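Local coordinates for insecticidal crystal protein Cry7Cal (Bacillus thuringiensis, PDB 5ZI1) that is a toxin active against locusts that, like other delta endotoxins, probably binds receptors on insect gut cells and forms membrane pores, at residues A[132-141]-A[188-196]; A[312-320]-A[332-343]. All blocks are in the same frame, centred on the assembly; numbering follows the deposited sequence.

Contact 1: residues A[132-141]-A[188-196]; sequences RSVGFEGPLL and DHCVKWYKE
A single water joins Glu137 to His189: it donates to Glu137 O over 2.9 Å and lies 2.8 Å from His189 NE2, in the plane of the imidazole at its edge. Loop 132-141 thus has a carbonyl linked to helix 188-196 without any direct hydrogen bond between the two, and histidine suits the place because a ring nitrogen reaches the water while the ring carbons pack. His189 CE1 lies 3.7 Å from Arg132 CB, and its CD2 is met by Leu141 CD1. Within the helix, Trp193 CD1 sits 3.6 Å above one face of the imidazole, and Tyr144 meets the same ring from helix 141-165.

The aliphatic part of Glu137 packs on one face of the Trp193 indole. Its CB stands over the six-membered ring, 3.6 Å from the centroid and 15° off the normal, a CH-pi contact. From there the chain bends at chi2 and carries the carboxylate out past the CZ2-CH2 rim, Glu137 CD 3.6 Å from Trp193 CZ2, its plane 27° from that of the indole. The opposite face of the indole has Glu196 OE2 above it. Gly138 N comes within 3.7 Å of Trp193 CE3; glycine suits the position because a side chain would run into Pro139 CD.

Leu141 turns toward the helix and forks at its surface. With CG anti to the backbone N (chi1 -174°), CD1 reaches Cys190 CA and Leu141 CD2 comes 3.7 Å from Tyr194 N; a branched apolar residue can straddle the surface, one methyl toward His189 and Cys190, the other toward the backbone between Trp193 and Tyr194. A type I turn from Gly138 to Leu141 leads into helix 141-165. The whole is an interhelical loop laid against helix 169-202 in the N-terminal helical-bundle domain of three-domain Cry toxins.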
loop_
_atom_site.group_PDB
_atom_site.type_symbol
_atom_site.label_atom_id
_atom_site.label_comp_id
_atom_site.label_asym_id
_atom_site.label_seq_id
_atom_site.Cartn_x
_atom_site.Cartn_y
_atom_site.Cartn_z
ATOM N N ARG A 132 -0.131 22.956 -2.220
ATOM C CA ARG A 132 -1.541 22.837 -1.864
ATOM C C ARG A 132 -2.281 24.140 -2.161
ATOM O O ARG A 132 -3.217 24.508 -1.443
ATOM C CB ARG A 132 -1.716 22.437 -0.393
ATOM C CG ARG A 132 -0.934 23.282 0.600
ATOM C CD ARG A 132 -1.623 23.267 1.956
ATOM N NE ARG A 132 -0.822 23.831 3.037
ATOM C CZ ARG A 132 -0.819 25.119 3.409
ATOM N NH1 ARG A 132 -1.560 26.021 2.766
ATOM N NH2 ARG A 132 -0.055 25.511 4.425
ATOM N N SER A 133 -1.858 24.842 -3.212
ATOM C CA SER A 133 -2.522 26.032 -3.732
ATOM C C SER A 133 -4.036 25.881 -3.744
ATOM O O SER A 133 -4.568 24.893 -4.252
ATOM C CB SER A 133 -2.016 26.309 -5.146
ATOM O OG SER A 133 -1.489 27.618 -5.259
ATOM N N VAL A 134 -4.725 26.872 -3.166
ATOM C CA VAL A 134 -6.181 26.835 -3.067
ATOM C C VAL A 134 -6.775 26.660 -4.449
ATOM O O VAL A 134 -6.406 27.376 -5.388
ATOM C CB VAL A 134 -6.712 28.120 -2.418
ATOM C CG1 VAL A 134 -8.141 27.919 -1.946
ATOM C CG2 VAL A 134 -5.821 28.528 -1.293
ATOM N N GLY A 135 -7.717 25.725 -4.575
ATOM C CA GLY A 135 -8.305 25.396 -5.849
ATOM C C GLY A 135 -7.600 24.290 -6.619
ATOM O O GLY A 135 -8.171 23.772 -7.596
ATOM N N PHE A 136 -6.386 23.905 -6.206
ATOM C CA PHE A 136 -5.585 22.929 -6.933
ATOM C C PHE A 136 -5.011 21.840 -6.037
ATOM O O PHE A 136 -4.129 21.093 -6.486
ATOM C CB PHE A 136 -4.453 23.640 -7.679
ATOM C CG PHE A 136 -4.943 24.690 -8.630
ATOM C CD1 PHE A 136 -5.262 24.358 -9.944
ATOM C CD2 PHE A 136 -5.129 26.005 -8.200
ATOM C CE1 PHE A 136 -5.727 25.310 -10.813
ATOM C CE2 PHE A 136 -5.598 26.973 -9.070
ATOM C CZ PHE A 136 -5.897 26.628 -10.379
ATOM N N GLU A 137 -5.488 21.726 -4.791
ATOM C CA GLU A 137 -4.928 20.759 -3.853
ATOM C C GLU A 137 -5.017 19.341 -4.396
ATOM O O GLU A 137 -4.109 18.530 -4.182
ATOM C CB GLU A 137 -5.638 20.858 -2.503
ATOM C CG GLU A 137 -5.620 22.241 -1.900
ATOM C CD GLU A 137 -6.843 23.059 -2.267
ATOM O OE1 GLU A 137 -7.294 23.014 -3.445
ATOM O OE2 GLU A 137 -7.364 23.736 -1.357
ATOM N N GLY A 138 -6.103 19.021 -5.088
ATOM C CA GLY A 138 -6.258 17.742 -5.748
ATOM C C GLY A 138 -5.154 17.420 -6.742
ATOM O O GLY A 138 -4.355 16.503 -6.531
ATOM N N PRO A 139 -5.083 18.151 -7.858
ATOM C CA PRO A 139 -4.096 17.779 -8.888
ATOM C C PRO A 139 -2.656 17.870 -8.404
ATOM O O PRO A 139 -1.775 17.257 -9.017
ATOM C CB PRO A 139 -4.386 18.766 -10.030
ATOM C CG PRO A 139 -5.095 19.894 -9.381
ATOM C CD PRO A 139 -5.913 19.291 -8.284
ATOM N N LEU A 140 -2.399 18.586 -7.315
ATOM C CA LEU A 140 -1.074 18.735 -6.724
ATOM C C LEU A 140 -0.766 17.694 -5.656
ATOM O O LEU A 140 0.286 17.785 -5.017
ATOM C CB LEU A 140 -0.927 20.121 -6.075
ATOM C CG LEU A 140 -0.799 21.334 -6.978
ATOM C CD1 LEU A 140 -0.770 22.632 -6.145
ATOM C CD2 LEU A 140 0.440 21.192 -7.830
ATOM N N LEU A 141 -1.652 16.722 -5.435
ATOM C CA LEU A 141 -1.547 15.890 -4.239
ATOM C C LEU A 141 -0.249 15.084 -4.208
ATOM O O LEU A 141 0.419 15.022 -3.168
ATOM C CB LEU A 141 -2.761 14.971 -4.134
ATOM C CG LEU A 141 -2.835 14.155 -2.846
ATOM C CD1 LEU A 141 -2.662 15.072 -1.595
ATOM C CD2 LEU A 141 -4.159 13.408 -2.807
ATOM N N ASP A 188 -3.056 14.124 7.416
ATOM C CA ASP A 188 -4.445 14.572 7.311
ATOM C C ASP A 188 -4.731 15.161 5.943
ATOM O O ASP A 188 -5.794 14.925 5.362
ATOM C CB ASP A 188 -4.762 15.620 8.373
ATOM C CG ASP A 188 -4.894 15.040 9.769
ATOM O OD1 ASP A 188 -4.858 13.796 9.917
ATOM O OD2 ASP A 188 -5.044 15.849 10.719
ATOM N N HIS A 189 -3.814 15.975 5.434
ATOM C CA HIS A 189 -4.013 16.552 4.115
ATOM C C HIS A 189 -4.103 15.462 3.041
ATOM O O HIS A 189 -5.011 15.479 2.203
ATOM C CB HIS A 189 -2.886 17.539 3.805
ATOM C CG HIS A 189 -3.069 18.244 2.504
ATOM N ND1 HIS A 189 -3.800 19.408 2.388
ATOM C CD2 HIS A 189 -2.657 17.927 1.252
ATOM C CE1 HIS A 189 -3.810 19.789 1.123
ATOM N NE2 HIS A 189 -3.123 18.910 0.413
ATOM N N CYS A 190 -3.186 14.485 3.066
ATOM C CA CYS A 190 -3.189 13.450 2.021
ATOM C C CYS A 190 -4.458 12.611 2.071
ATOM O O CYS A 190 -5.025 12.271 1.028
ATOM C CB CYS A 190 -1.964 12.543 2.134
ATOM S SG CYS A 190 -0.394 13.384 1.832
ATOM N N VAL A 191 -4.928 12.271 3.269
ATOM C CA VAL A 191 -6.116 11.431 3.359
ATOM C C VAL A 191 -7.341 12.188 2.874
ATOM O O VAL A 191 -8.093 11.695 2.029
ATOM C CB VAL A 191 -6.283 10.896 4.790
ATOM C CG1 VAL A 191 -7.629 10.227 4.967
ATOM C CG2 VAL A 191 -5.179 9.898 5.065
ATOM N N LYS A 192 -7.537 13.417 3.370
ATOM C CA LYS A 192 -8.690 14.229 2.987
ATOM C C LYS A 192 -8.820 14.359 1.470
ATOM O O LYS A 192 -9.892 14.126 0.905
ATOM C CB LYS A 192 -8.574 15.608 3.640
ATOM C CG LYS A 192 -9.431 16.713 3.038
ATOM C CD LYS A 192 -9.067 18.055 3.707
ATOM C CE LYS A 192 -10.119 19.141 3.473
ATOM N NZ LYS A 192 -11.446 18.726 4.009
ATOM N N TRP A 193 -7.737 14.727 0.790
ATOM C CA TRP A 193 -7.826 14.927 -0.647
ATOM C C TRP A 193 -7.770 13.627 -1.441
ATOM O O TRP A 193 -8.283 13.597 -2.564
ATOM C CB TRP A 193 -6.748 15.916 -1.090
ATOM C CG TRP A 193 -7.161 17.297 -0.677
ATOM C CD1 TRP A 193 -6.860 17.927 0.496
ATOM C CD2 TRP A 193 -8.023 18.183 -1.395
ATOM N NE1 TRP A 193 -7.455 19.155 0.539
ATOM C CE2 TRP A 193 -8.174 19.342 -0.611
ATOM C CE3 TRP A 193 -8.674 18.115 -2.636
ATOM C CZ2 TRP A 193 -8.944 20.427 -1.022
ATOM C CZ3 TRP A 193 -9.438 19.196 -3.042
ATOM C CH2 TRP A 193 -9.567 20.333 -2.235
ATOM N N TYR A 194 -7.212 12.547 -0.881
ATOM C CA TYR A 194 -7.415 11.231 -1.488
ATOM C C TYR A 194 -8.896 10.889 -1.525
ATOM O O TYR A 194 -9.428 10.461 -2.558
ATOM C CB TYR A 194 -6.652 10.143 -0.721
ATOM C CG TYR A 194 -6.981 8.733 -1.220
ATOM C CD1 TYR A 194 -6.408 8.250 -2.381
ATOM C CD2 TYR A 194 -7.879 7.910 -0.540
ATOM C CE1 TYR A 194 -6.717 6.988 -2.876
ATOM C CE2 TYR A 194 -8.190 6.627 -1.009
ATOM C CZ TYR A 194 -7.604 6.178 -2.191
ATOM O OH TYR A 194 -7.871 4.924 -2.709
ATOM N N LYS A 195 -9.578 11.073 -0.390
ATOM C CA LYS A 195 -11.000 10.760 -0.300
ATOM C C LYS A 195 -11.853 11.711 -1.129
ATOM O O LYS A 195 -12.932 11.325 -1.595
ATOM C CB LYS A 195 -11.446 10.793 1.161
ATOM C CG LYS A 195 -10.930 9.622 1.989
ATOM C CD LYS A 195 -11.458 9.698 3.425
ATOM C CE LYS A 195 -10.964 8.538 4.296
ATOM N NZ LYS A 195 -11.434 8.676 5.718
ATOM N N GLU A 196 -11.402 12.953 -1.318
ATOM C CA GLU A 196 -12.206 13.882 -2.094
ATOM C C GLU A 196 -12.114 13.581 -3.585
ATOM O O GLU A 196 -13.137 13.572 -4.274
ATOM C CB GLU A 196 -11.791 15.322 -1.790
ATOM C CG GLU A 196 -12.979 16.254 -1.705
ATOM C CD GLU A 196 -12.749 17.406 -0.745
ATOM O OE1 GLU A 196 -13.394 18.460 -0.910
ATOM O OE2 GLU A 196 -11.920 17.256 0.179
HETATM O O HOH W 1 -2.162 19.369 -2.143
#

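Contact 2: residues A[312-320]-A[332-343]; sequences FAIWTGHSV and TFNYGTSSGSTL
The rings of His318 and Tyr335 project in the same direction, planes 7° apart and centroids 4.6 Å apart, but so strongly offset that they share little area. Tyr335 CD1 lies over one face of the imidazole, 3.3 Å from His318 NE2, while His318 O lies in plane at the edge of the phenol ring. Histidine and tyrosine suit the place because each sets a flat ring beside the other and a polar end on strand 430-437: His318 NE2 bonds Val435 O, Tyr335 OH bonds Tyr434 OH.

Beneath them the backbones pair antiparallel, Tyr335 N meeting His318 O at 2.7 Å, nearly head-on (177°). Gly317 and Gly336 form a non-hydrogen-bonded pair, CA atoms 4.0 Å apart; a CB on either would strike the other strand, and Gly336 has positive phi.

At the classic bulge of strand 312-324, where Thr316 and Gly317 both face Arg302, Thr316 OG1 (chi1 66°, between backbone N and carbonyl carbon) donates to Thr337 O over 2.8 Å.

Strand 331-336 forms one edge of a four-stranded sheet: strand 312-324 separates it from strand 294-306, and strand 430-437 packs against the face bearing His318, Val320 and Tyr335.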
loop_
_atom_site.group_PDB
_atom_site.type_symbol
_atom_site.label_atom_id
_atom_site.label_comp_id
_atom_site.label_asym_id
_atom_site.label_seq_id
_atom_site.Cartn_x
_atom_site.Cartn_y
_atom_site.Cartn_z
ATOM N N PHE A 312 -16.229 -18.431 -29.902
ATOM C CA PHE A 312 -15.268 -18.052 -28.867
ATOM C C PHE A 312 -15.784 -18.483 -27.508
ATOM O O PHE A 312 -16.995 -18.522 -27.276
ATOM C CB PHE A 312 -15.021 -16.544 -28.841
ATOM C CG PHE A 312 -16.274 -15.750 -28.727
ATOM C CD1 PHE A 312 -16.819 -15.457 -27.477
ATOM C CD2 PHE A 312 -16.931 -15.313 -29.876
ATOM C CE1 PHE A 312 -17.992 -14.740 -27.370
ATOM C CE2 PHE A 312 -18.103 -14.577 -29.776
ATOM C CZ PHE A 312 -18.641 -14.293 -28.514
ATOM N N ALA A 313 -14.852 -18.775 -26.608
ATOM C CA ALA A 313 -15.219 -19.141 -25.252
ATOM C C ALA A 313 -15.469 -17.887 -24.417
ATOM O O ALA A 313 -14.932 -16.813 -24.702
ATOM C CB ALA A 313 -14.128 -20.000 -24.622
ATOM N N ILE A 314 -16.339 -18.039 -23.410
ATOM C CA ILE A 314 -16.623 -17.041 -22.388
ATOM C C ILE A 314 -16.647 -17.770 -21.055
ATOM O O ILE A 314 -17.056 -18.934 -20.977
ATOM C CB ILE A 314 -17.974 -16.314 -22.601
ATOM C CG1 ILE A 314 -19.129 -17.315 -22.483
ATOM C CG2 ILE A 314 -18.020 -15.556 -23.934
ATOM C CD1 ILE A 314 -20.512 -16.685 -22.502
ATOM N N TRP A 315 -16.227 -17.079 -19.989
ATOM C CA TRP A 315 -16.262 -17.714 -18.676
ATOM C C TRP A 315 -17.704 -17.864 -18.230
ATOM O O TRP A 315 -18.510 -16.953 -18.400
ATOM C CB TRP A 315 -15.509 -16.905 -17.609
ATOM C CG TRP A 315 -14.069 -16.635 -17.864
ATOM C CD1 TRP A 315 -13.402 -16.783 -19.039
ATOM C CD2 TRP A 315 -13.115 -16.149 -16.919
ATOM N NE1 TRP A 315 -12.089 -16.419 -18.887
ATOM C CE2 TRP A 315 -11.885 -16.035 -17.590
ATOM C CE3 TRP A 315 -13.179 -15.817 -15.566
ATOM C CZ2 TRP A 315 -10.732 -15.586 -16.962
ATOM C CZ3 TRP A 315 -12.030 -15.376 -14.940
ATOM C CH2 TRP A 315 -10.824 -15.264 -15.636
ATOM N N THR A 316 -18.028 -19.022 -17.657
ATOM C CA THR A 316 -19.304 -19.175 -16.969
ATOM C C THR A 316 -19.181 -18.876 -15.475
ATOM O O THR A 316 -20.170 -18.496 -14.831
ATOM C CB THR A 316 -19.823 -20.598 -17.162
ATOM O OG1 THR A 316 -18.947 -21.513 -16.491
ATOM C CG2 THR A 316 -19.855 -20.971 -18.667
ATOM N N GLY A 317 -17.996 -19.071 -14.911
ATOM C CA GLY A 317 -17.771 -18.834 -13.497
ATOM C C GLY A 317 -16.298 -18.985 -13.202
ATOM O O GLY A 317 -15.502 -19.363 -14.067
ATOM N N HIS A 318 -15.935 -18.681 -11.961
ATOM C CA HIS A 318 -14.565 -18.902 -11.527
ATOM C C HIS A 318 -14.529 -18.904 -10.008
ATOM O O HIS A 318 -15.482 -18.500 -9.336
ATOM C CB HIS A 318 -13.606 -17.858 -12.104
ATOM C CG HIS A 318 -13.670 -16.526 -11.421
ATOM N ND1 HIS A 318 -14.628 -15.581 -11.723
ATOM C CD2 HIS A 318 -12.884 -15.978 -10.463
ATOM C CE1 HIS A 318 -14.424 -14.508 -10.978
ATOM N NE2 HIS A 318 -13.371 -14.721 -10.210
ATOM N N SER A 319 -13.410 -19.378 -9.479
ATOM C CA SER A 319 -13.259 -19.622 -8.061
ATOM C C SER A 319 -11.876 -19.177 -7.643
ATOM O O SER A 319 -10.944 -19.163 -8.445
ATOM C CB SER A 319 -13.462 -21.095 -7.705
ATOM O OG SER A 319 -14.845 -21.372 -7.589
ATOM N N VAL A 320 -11.752 -18.823 -6.373
ATOM C CA VAL A 320 -10.503 -18.303 -5.851
ATOM C C VAL A 320 -10.283 -18.924 -4.486
ATOM O O VAL A 320 -11.205 -18.973 -3.663
ATOM C CB VAL A 320 -10.537 -16.766 -5.778
ATOM C CG1 VAL A 320 -9.577 -16.257 -4.746
ATOM C CG2 VAL A 320 -10.206 -16.192 -7.138
ATOM N N THR A 332 -12.375 -20.137 0.269
ATOM C CA THR A 332 -12.838 -20.326 -1.100
ATOM C C THR A 332 -13.901 -19.299 -1.427
ATOM O O THR A 332 -14.873 -19.162 -0.679
ATOM C CB THR A 332 -13.404 -21.731 -1.302
ATOM O OG1 THR A 332 -12.387 -22.682 -1.002
ATOM C CG2 THR A 332 -13.890 -21.931 -2.746
ATOM N N PHE A 333 -13.732 -18.610 -2.557
ATOM C CA PHE A 333 -14.729 -17.683 -3.084
ATOM C C PHE A 333 -15.136 -18.118 -4.486
ATOM O O PHE A 333 -14.282 -18.275 -5.364
ATOM C CB PHE A 333 -14.182 -16.262 -3.080
ATOM C CG PHE A 333 -13.611 -15.878 -1.751
ATOM C CD1 PHE A 333 -14.436 -15.406 -0.743
ATOM C CD2 PHE A 333 -12.266 -16.067 -1.484
ATOM C CE1 PHE A 333 -13.922 -15.080 0.506
ATOM C CE2 PHE A 333 -11.749 -15.748 -0.250
ATOM C CZ PHE A 333 -12.582 -15.249 0.749
ATOM N N ASN A 334 -16.436 -18.304 -4.687
ATOM C CA ASN A 334 -16.994 -18.716 -5.962
ATOM C C ASN A 334 -17.724 -17.557 -6.629
ATOM O O ASN A 334 -18.321 -16.714 -5.957
ATOM C CB ASN A 334 -17.942 -19.896 -5.769
ATOM C CG ASN A 334 -17.252 -21.088 -5.135
ATOM O OD1 ASN A 334 -16.427 -21.755 -5.774
ATOM N ND2 ASN A 334 -17.578 -21.367 -3.874
ATOM N N TYR A 335 -17.636 -17.504 -7.953
ATOM C CA TYR A 335 -18.361 -16.547 -8.770
ATOM C C TYR A 335 -19.045 -17.290 -9.903
ATOM O O TYR A 335 -18.569 -18.333 -10.358
ATOM C CB TYR A 335 -17.436 -15.483 -9.355
ATOM C CG TYR A 335 -16.769 -14.606 -8.321
ATOM C CD1 TYR A 335 -15.579 -14.983 -7.726
ATOM C CD2 TYR A 335 -17.332 -13.388 -7.951
ATOM C CE1 TYR A 335 -14.968 -14.170 -6.782
ATOM C CE2 TYR A 335 -16.733 -12.579 -7.025
ATOM C CZ TYR A 335 -15.552 -12.967 -6.434
ATOM O OH TYR A 335 -14.961 -12.137 -5.492
ATOM N N GLY A 336 -20.167 -16.742 -10.355
ATOM C CA GLY A 336 -20.843 -17.299 -11.512
ATOM C C GLY A 336 -21.311 -18.718 -11.261
ATOM O O GLY A 336 -21.912 -19.021 -10.228
ATOM N N THR A 337 -21.053 -19.607 -12.224
ATOM C CA THR A 337 -21.496 -20.990 -12.101
ATOM C C THR A 337 -20.661 -21.859 -13.026
ATOM O O THR A 337 -19.950 -21.364 -13.905
ATOM C CB THR A 337 -22.987 -21.141 -12.431
ATOM O OG1 THR A 337 -23.350 -22.531 -12.424
ATOM C CG2 THR A 337 -23.308 -20.517 -13.803
ATOM N N SER A 338 -20.754 -23.167 -12.810
ATOM C CA SER A 338 -20.138 -24.140 -13.699
ATOM C C SER A 338 -21.149 -24.825 -14.610
ATOM O O SER A 338 -20.745 -25.499 -15.563
ATOM C CB SER A 338 -19.382 -25.198 -12.887
ATOM O OG SER A 338 -20.279 -25.901 -12.055
ATOM N N SER A 339 -22.441 -24.667 -14.342
ATOM C CA SER A 339 -23.461 -25.237 -15.207
ATOM C C SER A 339 -23.284 -24.749 -16.639
ATOM O O SER A 339 -23.122 -23.551 -16.881
ATOM C CB SER A 339 -24.848 -24.859 -14.695
ATOM O OG SER A 339 -25.836 -25.258 -15.631
ATOM N N GLY A 340 -23.322 -25.688 -17.589
ATOM C CA GLY A 340 -23.165 -25.371 -18.993
ATOM C C GLY A 340 -21.735 -25.183 -19.444
ATOM O O GLY A 340 -21.497 -24.965 -20.644
ATOM N N SER A 341 -20.771 -25.251 -18.532
ATOM C CA SER A 341 -19.378 -25.123 -18.914
ATOM C C SER A 341 -18.880 -26.439 -19.493
ATOM O O SER A 341 -19.244 -27.518 -19.025
ATOM C CB SER A 341 -18.524 -24.743 -17.710
ATOM O OG SER A 341 -18.519 -25.807 -16.775
ATOM N N THR A 342 -18.037 -26.334 -20.513
ATOM C CA THR A 342 -17.374 -27.475 -21.136
ATOM C C THR A 342 -15.861 -27.360 -21.032
ATOM O O THR A 342 -15.142 -28.226 -21.554
ATOM C CB THR A 342 -17.773 -27.593 -22.618
ATOM O OG1 THR A 342 -17.425 -26.380 -23.297
ATOM C CG2 THR A 342 -19.266 -27.815 -22.769
ATOM N N LEU A 343 -15.360 -26.298 -20.391
ATOM C CA LEU A 343 -13.938 -26.004 -20.321
ATOM C C LEU A 343 -13.600 -25.585 -18.902
ATOM O O LEU A 343 -14.434 -25.012 -18.191
ATOM C CB LEU A 343 -13.520 -24.899 -21.300
ATOM C CG LEU A 343 -13.966 -25.028 -22.762
ATOM C CD1 LEU A 343 -13.912 -23.675 -23.477
ATOM C CD2 LEU A 343 -13.135 -26.076 -23.516
#

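Overall arrangement
Contacts 1 and 2 belong to different domains and follow one another along the chain, their centres about 42 Å apart and their nearest atoms about 19 Å. Contact 1 sits in the N-terminal helical bundle; contact 2 is a hairpin at the edge of a sheet in the next domain, and they share no helix or strand. Both are only partly buried, but the second reaches further into solvent along its outer strand and turn. Their chemistry follows: a loop meets a helix whose backbone bonds are already used, so side chains and one water do the joining, whereas two strands join mainly through main-chain bonds, with aromatic side chains tying one face to strand 430-437.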